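PDB 3W1O: DNA mimic protein DMP12 from Neisseria meningitidis MC58, which mimics DNA and binds the histone-like protein HU at its DNA-binding sites, partially preventing HU from binding DNA and more likely regulating it than blocking it outright. Local coordinates for residues A[23-26]-A[27-31]; A[75-78]-A[79-83]; A[54-57]-A[58-61]; A[100-103]-A[104-108]. One frame throughout, in Å; residues are numbered along the deposited sequence.

Contact 1: A[23-26]-A[27-31]; sequences EMID and WAYKN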
loop_
_atom_site.group_PDB
_atom_site.type_symbol
_atom_site.label_atom_id
_atom_site.label_comp_id
_atom_site.label_asym_id
_atom_site.label_seq_id
_atom_site.Cartn_x
_atom_site.Cartn_y
_atom_site.Cartn_z
ATOM N N GLU A 23 -7.552 8.458 13.477
ATOM C CA GLU A 23 -6.304 8.431 14.236
ATOM C C GLU A 23 -5.218 7.540 13.603
ATOM O O GLU A 23 -4.031 7.872 13.743
ATOM C CB GLU A 23 -6.549 7.971 15.663
ATOM C CG GLU A 23 -7.180 9.019 16.526
ATOM C CD GLU A 23 -7.356 8.544 17.969
ATOM O OE1 GLU A 23 -8.490 8.640 18.492
ATOM O OE2 GLU A 23 -6.365 8.072 18.570
ATOM N N MET A 24 -5.592 6.435 12.942
ATOM C CA MET A 24 -4.601 5.581 12.233
ATOM C C MET A 24 -4.037 6.357 11.053
ATOM O O MET A 24 -2.842 6.304 10.760
ATOM C CB MET A 24 -5.206 4.284 11.657
ATOM C CG MET A 24 -5.662 3.301 12.660
ATOM S SD MET A 24 -6.599 1.904 11.922
ATOM C CE MET A 24 -5.239 0.899 11.234
ATOM N N ILE A 25 -4.918 7.063 10.344
ATOM C CA ILE A 25 -4.463 7.862 9.174
ATOM C C ILE A 25 -3.526 8.975 9.649
ATOM O O ILE A 25 -2.479 9.213 9.039
ATOM C CB ILE A 25 -5.644 8.508 8.408
ATOM C CG1 ILE A 25 -6.612 7.429 7.906
ATOM C CG2 ILE A 25 -5.142 9.362 7.204
ATOM C CD1 ILE A 25 -5.972 6.432 6.910
ATOM N N ASP A 26 -3.916 9.645 10.728
ATOM C CA ASP A 26 -3.074 10.671 11.326
ATOM C C ASP A 26 -1.714 10.085 11.696
ATOM O O ASP A 26 -0.705 10.678 11.387
ATOM C CB ASP A 26 -3.721 11.266 12.564
ATOM C CG ASP A 26 -4.982 12.072 12.256
ATOM O OD1 ASP A 26 -5.211 12.501 11.087
ATOM O OD2 ASP A 26 -5.743 12.277 13.234
ATOM N N TRP A 27 -1.702 8.903 12.314
ATOM C CA TRP A 27 -0.465 8.211 12.659
ATOM C C TRP A 27 0.396 8.017 11.404
ATOM O O TRP A 27 1.600 8.319 11.443
ATOM C CB TRP A 27 -0.730 6.869 13.337
ATOM C CG TRP A 27 0.516 6.135 13.704
ATOM C CD1 TRP A 27 1.173 6.189 14.898
ATOM C CD2 TRP A 27 1.248 5.207 12.872
ATOM N NE1 TRP A 27 2.259 5.358 14.864
ATOM C CE2 TRP A 27 2.344 4.754 13.632
ATOM C CE3 TRP A 27 1.072 4.721 11.550
ATOM C CZ2 TRP A 27 3.302 3.824 13.131
ATOM C CZ3 TRP A 27 2.005 3.793 11.042
ATOM C CH2 TRP A 27 3.116 3.367 11.827
ATOM N N ALA A 28 -0.204 7.560 10.299
ATOM C CA ALA A 28 0.588 7.261 9.099
ATOM C C ALA A 28 1.259 8.546 8.576
ATOM O O ALA A 28 2.455 8.536 8.281
ATOM C CB ALA A 28 -0.308 6.648 8.046
ATOM N N TYR A 29 0.478 9.631 8.482
ATOM C CA TYR A 29 1.031 10.905 7.964
ATOM C C TYR A 29 2.096 11.460 8.875
ATOM O O TYR A 29 3.003 12.157 8.399
ATOM C CB TYR A 29 -0.071 11.948 7.731
ATOM C CG TYR A 29 -0.765 11.729 6.405
ATOM C CD1 TYR A 29 -0.070 11.862 5.192
ATOM C CD2 TYR A 29 -2.108 11.362 6.358
ATOM C CE1 TYR A 29 -0.714 11.637 3.956
ATOM C CE2 TYR A 29 -2.752 11.143 5.140
ATOM C CZ TYR A 29 -2.070 11.281 3.951
ATOM O OH TYR A 29 -2.732 11.036 2.753
ATOM N N LYS A 30 1.986 11.144 10.170
ATOM C CA LYS A 30 3.025 11.495 11.165
ATOM C C LYS A 30 4.213 10.540 11.246
ATOM O O LYS A 30 5.191 10.842 11.944
ATOM C CB LYS A 30 2.415 11.571 12.573
ATOM C CG LYS A 30 1.556 12.825 12.769
ATOM C CD LYS A 30 0.570 12.616 13.923
ATOM C CE LYS A 30 1.166 13.071 15.237
ATOM N NZ LYS A 30 0.041 13.323 16.200
ATOM N N ASN A 31 4.124 9.390 10.582
ATOM C CA ASN A 31 5.193 8.377 10.646
ATOM C C ASN A 31 5.632 7.943 9.271
ATOM O O ASN A 31 5.824 6.742 8.984
ATOM C CB ASN A 31 4.699 7.185 11.462
ATOM C CG ASN A 31 4.674 7.507 12.936
ATOM O OD1 ASN A 31 5.721 7.443 13.581
ATOM N ND2 ASN A 31 3.507 7.945 13.465
#
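Ile25 and Tyr29 meet one turn apart on helix 21-30, in a local i to i+4 contact close to the helix's C-terminal end. The helix lies on the antiparallel sheet: Ile25 also touches Phe10, Ile116 and His118, while Ala28 packs on Leu8 and Phe10. The two side chains run side by side and point the same way. CG2 of Ile25 approaches the CD2-CE2 side of the tyrosine, 3.6 Å from Tyr29 CE2; this methyl is the branch anti to the backbone N, since CG1 takes the position beside N (chi1 -59°). The tyrosine ring is held beyond this pair as well, stacked with His5 and bonded through OH to the carbonyl oxygen of Asn6.

The backbone ladder is regular, and its straightest rung joins Tyr29 N to Ile25 O at 3.0 Å, with an N-H...O angle of 169°. On the outer side, the aliphatic part of Lys30 lies over the carbonyl of Asp26, with Lys30 CD 3.4 Å from Asp26 O. Its NZ stays 6.6 Å from Asp26 OD2, too far for a salt bridge.

Past the final turn, Asn31 folds back. Asn31 ND2 donates to Trp27 O at 2.8 Å, with the acceptor close to the plane of the amide, and the same nitrogen sits 3.1 Å above the plane of the Trp27 ring, toward its rim. Asn31 OD1 is taken by Gln33 NE2. Asn31 N goes to Ala28 O, so the donor to the carbonyl four residues back comes from the amide, whose two engaged ends fix its rotation.

Contact 2: A[75-78]-A[79-83]; sequences IDKE and SILAV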
loop_
_atom_site.group_PDB
_atom_site.type_symbol
_atom_site.label_atom_id
_atom_site.label_comp_id
_atom_site.label_asym_id
_atom_site.label_seq_id
_atom_site.Cartn_x
_atom_site.Cartn_y
_atom_site.Cartn_z
ATOM N N ILE A 75 -7.078 -3.814 3.077
ATOM C CA ILE A 75 -6.652 -5.031 2.343
ATOM C C ILE A 75 -6.448 -6.067 3.451
ATOM O O ILE A 75 -5.736 -5.796 4.417
ATOM C CB ILE A 75 -5.321 -4.767 1.550
ATOM C CG1 ILE A 75 -5.514 -3.683 0.460
ATOM C CG2 ILE A 75 -4.875 -5.979 0.784
ATOM C CD1 ILE A 75 -5.605 -2.285 0.938
ATOM N N ASP A 76 -7.138 -7.210 3.344
ATOM C CA ASP A 76 -7.050 -8.265 4.332
ATOM C C ASP A 76 -5.918 -9.247 3.970
ATOM O O ASP A 76 -5.440 -9.237 2.832
ATOM C CB ASP A 76 -8.403 -9.045 4.401
ATOM C CG ASP A 76 -8.741 -9.885 3.104
ATOM O OD1 ASP A 76 -8.281 -9.614 1.959
ATOM O OD2 ASP A 76 -9.543 -10.852 3.235
ATOM N N LYS A 77 -5.552 -10.122 4.903
ATOM C CA LYS A 77 -4.436 -11.065 4.670
ATOM C C LYS A 77 -4.512 -11.794 3.321
ATOM O O LYS A 77 -3.535 -11.862 2.602
ATOM C CB LYS A 77 -4.317 -12.090 5.804
ATOM C CG LYS A 77 -3.147 -13.037 5.629
ATOM C CD LYS A 77 -3.146 -14.130 6.670
ATOM C CE LYS A 77 -1.820 -14.870 6.640
ATOM N NZ LYS A 77 -1.588 -15.704 7.882
ATOM N N GLU A 78 -5.669 -12.360 2.986
ATOM C CA GLU A 78 -5.805 -13.054 1.700
ATOM C C GLU A 78 -5.373 -12.173 0.527
ATOM O O GLU A 78 -4.604 -12.593 -0.334
ATOM C CB GLU A 78 -7.258 -13.489 1.442
ATOM C CG GLU A 78 -7.377 -14.456 0.260
ATOM C CD GLU A 78 -8.828 -14.846 -0.077
ATOM O OE1 GLU A 78 -9.734 -14.605 0.754
ATOM O OE2 GLU A 78 -9.054 -15.395 -1.180
ATOM N N SER A 79 -5.910 -10.952 0.496
ATOM C CA SER A 79 -5.607 -10.035 -0.584
ATOM C C SER A 79 -4.152 -9.521 -0.489
ATOM O O SER A 79 -3.510 -9.311 -1.534
ATOM C CB SER A 79 -6.586 -8.863 -0.555
ATOM O OG SER A 79 -7.901 -9.309 -0.917
ATOM N N ILE A 80 -3.664 -9.325 0.726
ATOM C CA ILE A 80 -2.252 -8.898 0.940
ATOM C C ILE A 80 -1.293 -9.886 0.263
ATOM O O ILE A 80 -0.381 -9.492 -0.481
ATOM C CB ILE A 80 -1.892 -8.709 2.432
ATOM C CG1 ILE A 80 -2.623 -7.488 3.015
ATOM C CG2 ILE A 80 -0.362 -8.480 2.652
ATOM C CD1 ILE A 80 -2.645 -7.458 4.553
ATOM N N LEU A 81 -1.519 -11.175 0.520
ATOM C CA LEU A 81 -0.678 -12.208 -0.054
ATOM C C LEU A 81 -0.825 -12.241 -1.551
ATOM O O LEU A 81 0.157 -12.388 -2.247
ATOM C CB LEU A 81 -1.033 -13.585 0.524
ATOM C CG LEU A 81 -0.544 -13.768 1.948
ATOM C CD1 LEU A 81 -1.256 -14.947 2.628
ATOM C CD2 LEU A 81 0.980 -13.943 1.954
ATOM N N ALA A 82 -2.057 -12.138 -2.046
ATOM C CA ALA A 82 -2.320 -12.169 -3.497
ATOM C C ALA A 82 -1.656 -10.966 -4.219
ATOM O O ALA A 82 -1.096 -11.127 -5.293
ATOM C CB ALA A 82 -3.805 -12.163 -3.762
ATOM N N VAL A 83 -1.751 -9.774 -3.636
ATOM C CA VAL A 83 -1.123 -8.594 -4.259
ATOM C C VAL A 83 0.383 -8.748 -4.197
ATOM O O VAL A 83 1.099 -8.461 -5.189
ATOM C CB VAL A 83 -1.569 -7.270 -3.570
ATOM C CG1 VAL A 83 -0.744 -6.061 -4.103
ATOM C CG2 VAL A 83 -3.058 -7.026 -3.898
#
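Ile75 and Ile80 make the tight, inward half of this local contact, where strand 72-75 gives way to helix 77-88. Their side chains cross obliquely, and Ile75 CG2 comes to 3.5 Å from Ile80 CG1. The same CG1 carbon lies 3.3 Å from Asp76 O, so the isoleucine fits closely against the first turn. Both residues are buried: Ile75 reaches Val115 and Phe117 of strand 115-118, and Ile80 reaches Val115 together with Leu105 and Ile109 of helix 96-111.

The outward half is looser. Lys77 runs out fully extended beside Leu81, both pointing the same way, and their nearest side-chain atoms, Lys77 CG and Leu81 CD1, are 4.0 Å apart. Lys77, Glu78 and Leu81 are all exposed, although Lys77 and Leu81 still brush Ile109.

At the start of the helix Asp76 gathers the polar chemistry. Its CG sits between the backbone N and the carbonyl carbon (chi1 68°), which swings the carboxylate back over the start of the helix. Asp76 OD1 is gripped twice by one residue. Ser79 OG donates to it at 2.9 Å, nearly in line with the C-O bond, whereas Ser79 N reaches it at 3.1 Å from well above the carboxylate plane. The helix ladder begins at the same residue, with Ile80 N bonded to Asp76 O at 2.8 Å. The negative carboxylate probably also gains from the helix dipole at this end. An aspartate N-cap accepting from the backbone N-H three residues on is a standard opening for an alpha-helix; here the serine hydroxyl adds a second bond, and the helix directly follows the outermost strand of the sheet within this chain.

Contact 3: A[54-57]-A[58-61]; sequences WRLV and SEIT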
loop_
_atom_site.group_PDB
_atom_site.type_symbol
_atom_site.label_atom_id
_atom_site.label_comp_id
_atom_site.label_asym_id
_atom_site.label_seq_id
_atom_site.Cartn_x
_atom_site.Cartn_y
_atom_site.Cartn_z
ATOM N N TRP A 54 -0.955 -0.136 -11.028
ATOM C CA TRP A 54 -2.203 -0.089 -10.306
ATOM C C TRP A 54 -3.141 -1.102 -10.914
ATOM O O TRP A 54 -3.905 -1.768 -10.197
ATOM C CB TRP A 54 -2.810 1.324 -10.295
ATOM C CG TRP A 54 -1.797 2.363 -9.902
ATOM C CD1 TRP A 54 -1.463 3.469 -10.613
ATOM C CD2 TRP A 54 -0.945 2.356 -8.745
ATOM N NE1 TRP A 54 -0.468 4.175 -9.983
ATOM C CE2 TRP A 54 -0.132 3.520 -8.824
ATOM C CE3 TRP A 54 -0.808 1.497 -7.638
ATOM C CZ2 TRP A 54 0.797 3.845 -7.855
ATOM C CZ3 TRP A 54 0.134 1.833 -6.659
ATOM C CH2 TRP A 54 0.918 2.986 -6.781
ATOM N N ARG A 55 -3.049 -1.274 -12.228
ATOM C CA ARG A 55 -3.812 -2.361 -12.870
ATOM C C ARG A 55 -3.469 -3.746 -12.283
ATOM O O ARG A 55 -4.332 -4.605 -12.105
ATOM C CB ARG A 55 -3.549 -2.324 -14.393
ATOM C CG ARG A 55 -4.268 -1.141 -15.044
ATOM C CD ARG A 55 -4.040 -1.115 -16.553
ATOM N NE ARG A 55 -3.087 -0.074 -16.935
ATOM C CZ ARG A 55 -1.921 -0.337 -17.501
ATOM N NH1 ARG A 55 -1.600 -1.596 -17.744
ATOM N NH2 ARG A 55 -1.072 0.646 -17.835
ATOM N N LEU A 56 -2.208 -3.972 -11.958
ATOM C CA LEU A 56 -1.805 -5.215 -11.338
ATOM C C LEU A 56 -2.467 -5.379 -10.002
ATOM O O LEU A 56 -2.932 -6.482 -9.689
ATOM C CB LEU A 56 -0.283 -5.243 -11.152
ATOM C CG LEU A 56 0.634 -6.418 -11.445
ATOM C CD1 LEU A 56 0.265 -7.246 -12.709
ATOM C CD2 LEU A 56 2.013 -5.818 -11.608
ATOM N N VAL A 57 -2.477 -4.308 -9.196
ATOM C CA VAL A 57 -3.140 -4.311 -7.908
ATOM C C VAL A 57 -4.636 -4.565 -8.093
ATOM O O VAL A 57 -5.228 -5.397 -7.393
ATOM C CB VAL A 57 -2.919 -3.007 -7.123
ATOM C CG1 VAL A 57 -3.681 -3.069 -5.826
ATOM C CG2 VAL A 57 -1.432 -2.814 -6.825
ATOM N N SER A 58 -5.216 -3.920 -9.100
ATOM C CA SER A 58 -6.653 -4.001 -9.346
ATOM C C SER A 58 -7.098 -5.425 -9.700
ATOM O O SER A 58 -8.275 -5.779 -9.530
ATOM C CB SER A 58 -6.997 -3.076 -10.497
ATOM O OG SER A 58 -6.773 -3.790 -11.734
ATOM N N GLU A 59 -6.179 -6.239 -10.207
ATOM C CA GLU A 59 -6.494 -7.646 -10.526
ATOM C C GLU A 59 -6.926 -8.429 -9.298
ATOM O O GLU A 59 -7.689 -9.368 -9.433
ATOM C CB GLU A 59 -5.303 -8.339 -11.162
ATOM C CG GLU A 59 -5.054 -7.915 -12.595
ATOM C CD GLU A 59 -3.891 -8.672 -13.252
ATOM O OE1 GLU A 59 -3.532 -9.805 -12.823
ATOM O OE2 GLU A 59 -3.340 -8.113 -14.217
ATOM N N ILE A 60 -6.432 -8.046 -8.112
ATOM C CA ILE A 60 -6.831 -8.639 -6.865
ATOM C C ILE A 60 -7.939 -7.839 -6.191
ATOM O O ILE A 60 -8.881 -8.412 -5.692
ATOM C CB ILE A 60 -5.609 -8.764 -5.831
ATOM C CG1 ILE A 60 -4.425 -9.546 -6.405
ATOM C CG2 ILE A 60 -6.081 -9.358 -4.468
ATOM C CD1 ILE A 60 -4.805 -10.926 -7.172
ATOM N N THR A 61 -7.836 -6.506 -6.150
ATOM C CA THR A 61 -8.738 -5.737 -5.287
ATOM C C THR A 61 -9.988 -5.293 -6.017
ATOM O O THR A 61 -10.990 -4.902 -5.411
ATOM C CB THR A 61 -8.073 -4.474 -4.825
ATOM O OG1 THR A 61 -7.718 -3.713 -5.993
ATOM C CG2 THR A 61 -6.835 -4.781 -4.029
#
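The indole of Trp54 turns away from Ser58, the residue its carbonyl binds, and meets Trp64 edge-to-face, while NE1 at its rim donates to Ile45 O; Tyr48, Gln49 and Pro68 also touch its side chain. Trp54 itself joins the next turn through its backbone, Ser58 N reaching Trp54 O at 2.7 Å.

Ser58 also bends its hydroxyl back along the helix. With OG placed between N and the carbonyl carbon (chi1 85°), it donates to Arg55 O at 2.6 Å, an i to i-3 bond. That carbonyl receives a weak bond from Glu59 N too, and Glu59 N leans on Leu56 O as well, at 3.3 Å and from above the carbonyl plane.

This is the last part of helix 53-61, where the ladder mixes i-3 and i-4 bonds. Val57 O accepts from both Ile60 N, at 3.0 Å, and Thr61 N, at 3.1 Å; the latter lies in the carbonyl plane. Beside them the side chains of Val57 and Thr61 cross, with Val57 CG1 4.0 Å from Thr61 CG2, while Thr61 OG1 bonds to Asn63 N. Glu59 extends past Leu56, with its OE2 4.0 Å from Leu56 CD1, and its OE1 forms a salt bridge to Lys86 of helix 77-88.

Contact 4: A[100-103]-A[104-108]; sequences NIIH and VLEYA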
loop_
_atom_site.group_PDB
_atom_site.type_symbol
_atom_site.label_atom_id
_atom_site.label_comp_id
_atom_site.label_asym_id
_atom_site.label_seq_id
_atom_site.Cartn_x
_atom_site.Cartn_y
_atom_site.Cartn_z
ATOM N N ASN A 100 9.076 -1.254 -1.935
ATOM C CA ASN A 100 8.574 -0.638 -0.749
ATOM C C ASN A 100 7.144 -1.113 -0.440
ATOM O O ASN A 100 6.803 -1.300 0.727
ATOM C CB ASN A 100 8.637 0.871 -0.884
ATOM C CG ASN A 100 10.062 1.388 -0.763
ATOM O OD1 ASN A 100 10.904 0.717 -0.171
ATOM N ND2 ASN A 100 10.329 2.532 -1.341
ATOM N N ILE A 101 6.332 -1.258 -1.481
ATOM C CA ILE A 101 4.944 -1.719 -1.267
ATOM C C ILE A 101 5.017 -3.161 -0.811
ATOM O O ILE A 101 4.406 -3.533 0.202
ATOM C CB ILE A 101 4.087 -1.594 -2.549
ATOM C CG1 ILE A 101 3.823 -0.119 -2.829
ATOM C CG2 ILE A 101 2.746 -2.327 -2.370
ATOM C CD1 ILE A 101 3.156 0.132 -4.221
ATOM N N ILE A 102 5.864 -3.943 -1.476
ATOM C CA ILE A 102 6.047 -5.350 -1.062
ATOM C C ILE A 102 6.423 -5.461 0.414
ATOM O O ILE A 102 5.929 -6.342 1.163
ATOM C CB ILE A 102 7.068 -6.071 -1.969
ATOM C CG1 ILE A 102 6.472 -6.349 -3.353
ATOM C CG2 ILE A 102 7.534 -7.380 -1.307
ATOM C CD1 ILE A 102 7.582 -6.768 -4.408
ATOM N N HIS A 103 7.278 -4.547 0.854
ATOM C CA HIS A 103 7.741 -4.634 2.216
ATOM C C HIS A 103 6.629 -4.395 3.231
ATOM O O HIS A 103 6.593 -5.041 4.305
ATOM C CB HIS A 103 8.825 -3.607 2.494
ATOM C CG HIS A 103 9.454 -3.821 3.821
ATOM N ND1 HIS A 103 10.254 -4.916 4.083
ATOM C CD2 HIS A 103 9.309 -3.159 4.994
ATOM C CE1 HIS A 103 10.621 -4.887 5.354
ATOM N NE2 HIS A 103 10.063 -3.830 5.928
ATOM N N VAL A 104 5.783 -3.397 2.945
ATOM C CA VAL A 104 4.601 -3.170 3.803
ATOM C C VAL A 104 3.745 -4.407 3.859
ATOM O O VAL A 104 3.310 -4.817 4.927
ATOM C CB VAL A 104 3.740 -2.023 3.269
ATOM C CG1 VAL A 104 2.412 -1.905 4.154
ATOM C CG2 VAL A 104 4.597 -0.737 3.377
ATOM N N LEU A 105 3.539 -5.021 2.718
ATOM C CA LEU A 105 2.738 -6.251 2.660
ATOM C C LEU A 105 3.368 -7.373 3.519
ATOM O O LEU A 105 2.703 -7.994 4.357
ATOM C CB LEU A 105 2.535 -6.695 1.202
ATOM C CG LEU A 105 1.874 -5.647 0.273
ATOM C CD1 LEU A 105 1.756 -6.217 -1.136
ATOM C CD2 LEU A 105 0.502 -5.171 0.816
ATOM N N GLU A 106 4.658 -7.599 3.353
ATOM C CA GLU A 106 5.353 -8.607 4.184
ATOM C C GLU A 106 5.246 -8.315 5.665
ATOM O O GLU A 106 5.009 -9.236 6.485
ATOM C CB GLU A 106 6.837 -8.712 3.762
ATOM C CG GLU A 106 6.970 -9.292 2.383
ATOM C CD GLU A 106 8.396 -9.447 1.908
ATOM O OE1 GLU A 106 9.291 -8.884 2.555
ATOM O OE2 GLU A 106 8.608 -10.121 0.868
ATOM N N TYR A 107 5.407 -7.046 6.037
ATOM C CA TYR A 107 5.379 -6.681 7.420
ATOM C C TYR A 107 3.973 -6.981 7.972
ATOM O O TYR A 107 3.809 -7.399 9.140
ATOM C CB TYR A 107 5.655 -5.191 7.573
ATOM C CG TYR A 107 5.835 -4.708 8.983
ATOM C CD1 TYR A 107 7.094 -4.451 9.509
ATOM C CD2 TYR A 107 4.723 -4.463 9.804
ATOM C CE1 TYR A 107 7.273 -3.961 10.828
ATOM C CE2 TYR A 107 4.903 -4.026 11.120
ATOM C CZ TYR A 107 6.142 -3.754 11.610
ATOM O OH TYR A 107 6.259 -3.307 12.896
ATOM N N ALA A 108 2.967 -6.683 7.179
ATOM C CA ALA A 108 1.572 -6.814 7.641
ATOM C C ALA A 108 1.270 -8.286 7.796
ATOM O O ALA A 108 0.541 -8.664 8.700
ATOM C CB ALA A 108 0.607 -6.202 6.633
HETATM O O HOH W 1 10.536 -6.635 2.023
#
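Four regular i to i+4 bonds tie this middle part of helix 96-111 together, from Val104 N to Asn100 O through to Tyr107 N to His103 O, and Glu106 N meets Ile102 O at 2.8 Å almost straight (169°). Over the outer side, Glu106 runs extended alongside Ile102, so that CG2 of Ile102 lies 3.7 Å from Glu106 OE2. The other carboxylate oxygen is linked to His103 through water. That water is 2.7 Å from His103 ND1, in the plane of the ring and at its edge, and it donates to Glu106 OE1 at 2.6 Å. ND1 and OE1 themselves stay 4.4 Å apart. His103 NE2 is bonded to Glu35, so both ring nitrogens are engaged and the imidazole is held against rotation.

The helix packs across the sheet and along helix 77-88. Its buried side carries Ile101 and Leu105, lying side by side with Ile101 CG2 4.2 Å from Leu105 CD1; Leu87 touches the first, Ile80 and Val115 the second. Val104 touches Val38 of strand 37-40, and its CG2 sits 3.5 Å from Asn100 O. Tyr107, with CG anti to the backbone N (chi1 -172°), carries its ring away from His103 toward the loops around Cys11 and Thr36, where OH bonds to Asp14 N.

How the contacts relate
All four contacts are local, one-turn pairings within separate helices. The buried sides of contacts 2 and 4 meet in the core, Val83 CG1 lying 3.9 Å from Leu105 CD1, while Lys77, Glu78 and Leu81 of contact 2 are at the surface. Contact 3 joins from another side, with Ile60 CB 3.6 Å from Val83 CG2, and reaches contact 4 more lightly through Trp54 and Ile101. Contact 1 stands apart, its centre about 25 Å from that of contact 3, though its helix and those of contacts 2 and 4 touch strand 115-118. Helix ends supply side-chain bonds to the backbone in contacts 1, 2 and 3; mid-helix contact 4 has regular backbone bonds, and water joins His103 to Glu106.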